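Local structure of alcohol dehydrogenase (Escherichia coli, 5VM2) at residues A[68-73]-A[84-89]. The protein is an oxidoreductase of unknown specificity, probably NAD(P)-dependent and acting on alcohols, of the zinc-containing alcohol dehydrogenase family. Residues are numbered along the deposited sequence; the frame is centred on the assembly and turned at random.
Sequences AGTVVA and GDRVNI
The carbonyl oxygen of G69 takes two donors from the facing strand: the amide of V87, with V87 N 2.7 Å from G69 O, and the CA-H of R86, whose CA lies 3.3 Å from the same oxygen. G69 N returns a nearly straight bond to V87 O at 2.8 Å, which closes the hydrogen-bonded antiparallel pair. D85 O is shared in the same way, receiving V71 N at 2.7 Å and a CA-H contact from T70, while G84 N reaches V71 O from the end of the connection, two residues before strand 86-89 begins.

On one side of the sheet V71 and V87 pack obliquely, V71 CG2 lying 3.8 Å from V87 CG1. V87 CG1 is anti to its carbonyl carbon (chi1 -62°), as is V71 CG2 to its own, and V87 CG2 also comes close to V71 CG2; V87 further touches I31 and F81. On the other side the CB atoms of A68 and N88 meet at 3.7 Å, and T70 OG1 passes R86 CG at 3.9 Å. The polar ends there bond elsewhere: T70 OG1 to E34, N88 ND2 to the carbonyl of G148 in helix 145-163, and R86 NH1 to that of M143, just ahead of this helix.

In this hairpin of the GroES-like domain, cohesion between the strands thus comes from backbone bonds and small apolar contacts, while T70, R86 and N88 tie the pair to its surroundings and D85 forms a salt bridge with K82 in the hairpin connection.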
loop_
_atom_site.group_PDB
_atom_site.type_symbol
_atom_site.label_atom_id
_atom_site.label_comp_id
_atom_site.label_asym_id
_atom_site.label_seq_id
_atom_site.Cartn_x
_atom_site.Cartn_y
_atom_site.Cartn_z
ATOM N N ALA A 68 -2.768 3.408 12.323
ATOM C CA ALA A 68 -2.294 2.755 13.533
ATOM C C ALA A 68 -2.627 3.659 14.712
ATOM O O ALA A 68 -2.937 4.840 14.540
ATOM C CB ALA A 68 -0.790 2.468 13.475
ATOM N N GLY A 69 -2.565 3.090 15.910
ATOM C CA GLY A 69 -2.898 3.851 17.095
ATOM C C GLY A 69 -2.800 3.045 18.370
ATOM O O GLY A 69 -2.060 2.060 18.429
ATOM N N THR A 70 -3.551 3.447 19.391
ATOM C CA THR A 70 -3.502 2.829 20.707
ATOM C C THR A 70 -4.886 2.329 21.092
ATOM O O THR A 70 -5.882 3.037 20.916
ATOM C CB THR A 70 -2.992 3.815 21.765
ATOM O OG1 THR A 70 -1.740 4.364 21.339
ATOM C CG2 THR A 70 -2.796 3.116 23.096
ATOM N N VAL A 71 -4.938 1.104 21.613
ATOM C CA VAL A 71 -6.201 0.520 22.043
ATOM C C VAL A 71 -6.748 1.299 23.232
ATOM O O VAL A 71 -6.045 1.528 24.223
ATOM C CB VAL A 71 -6.011 -0.964 22.390
ATOM C CG1 VAL A 71 -7.336 -1.587 22.813
ATOM C CG2 VAL A 71 -5.415 -1.710 21.206
ATOM N N VAL A 72 -8.008 1.708 23.132
ATOM C CA VAL A 72 -8.668 2.411 24.222
ATOM C C VAL A 72 -9.610 1.491 24.991
ATOM O O VAL A 72 -9.629 1.504 26.221
ATOM C CB VAL A 72 -9.416 3.645 23.672
ATOM C CG1 VAL A 72 -10.470 4.116 24.660
ATOM C CG2 VAL A 72 -8.429 4.765 23.351
ATOM N N ALA A 73 -10.368 0.647 24.292
ATOM C CA ALA A 73 -11.225 -0.347 24.919
ATOM C C ALA A 73 -11.227 -1.595 24.048
ATOM O O ALA A 73 -10.783 -1.575 22.896
ATOM C CB ALA A 73 -12.651 0.182 25.122
ATOM N N GLY A 84 -4.176 0.424 26.066
ATOM C CA GLY A 84 -2.809 0.897 26.120
ATOM C C GLY A 84 -1.890 0.249 25.115
ATOM O O GLY A 84 -0.775 0.744 24.912
ATOM N N ASP A 85 -2.320 -0.836 24.481
ATOM C CA ASP A 85 -1.538 -1.464 23.429
ATOM C C ASP A 85 -1.491 -0.555 22.213
ATOM O O ASP A 85 -2.522 -0.029 21.783
ATOM C CB ASP A 85 -2.156 -2.808 23.039
ATOM C CG ASP A 85 -2.076 -3.832 24.143
ATOM O OD1 ASP A 85 -1.288 -3.619 25.086
ATOM O OD2 ASP A 85 -2.785 -4.860 24.065
ATOM N N ARG A 86 -0.298 -0.367 21.661
ATOM C CA ARG A 86 -0.145 0.303 20.381
ATOM C C ARG A 86 -0.236 -0.744 19.282
ATOM O O ARG A 86 0.450 -1.771 19.335
ATOM C CB ARG A 86 1.184 1.055 20.312
ATOM C CG ARG A 86 1.381 2.034 21.462
ATOM C CD ARG A 86 2.744 2.721 21.403
ATOM N NE ARG A 86 3.837 1.753 21.354
ATOM C CZ ARG A 86 4.527 1.460 20.255
ATOM N NH1 ARG A 86 4.245 2.066 19.110
ATOM N NH2 ARG A 86 5.499 0.560 20.300
ATOM N N VAL A 87 -1.101 -0.493 18.301
ATOM C CA VAL A 87 -1.430 -1.480 17.282
ATOM C C VAL A 87 -1.556 -0.798 15.927
ATOM O O VAL A 87 -1.713 0.420 15.827
ATOM C CB VAL A 87 -2.750 -2.227 17.601
ATOM C CG1 VAL A 87 -2.643 -3.007 18.906
ATOM C CG2 VAL A 87 -3.908 -1.242 17.655
ATOM N N ASN A 88 -1.492 -1.605 14.875
ATOM C CA ASN A 88 -1.989 -1.197 13.570
ATOM C C ASN A 88 -3.123 -2.138 13.174
ATOM O O ASN A 88 -3.418 -3.115 13.866
ATOM C CB ASN A 88 -0.870 -1.152 12.518
ATOM C CG ASN A 88 -0.258 -2.516 12.212
ATOM O OD1 ASN A 88 -0.804 -3.563 12.550
ATOM N ND2 ASN A 88 0.888 -2.495 11.539
ATOM N N ILE A 89 -3.773 -1.835 12.057
ATOM C CA ILE A 89 -4.892 -2.635 11.590
ATOM C C ILE A 89 -4.645 -3.031 10.142
ATOM O O ILE A 89 -4.111 -2.246 9.347
ATOM C CB ILE A 89 -6.238 -1.892 11.742
ATOM C CG1 ILE A 89 -6.289 -0.656 10.851
ATOM C CG2 ILE A 89 -6.497 -1.516 13.207
ATOM C CD1 ILE A 89 -7.697 -0.262 10.485
#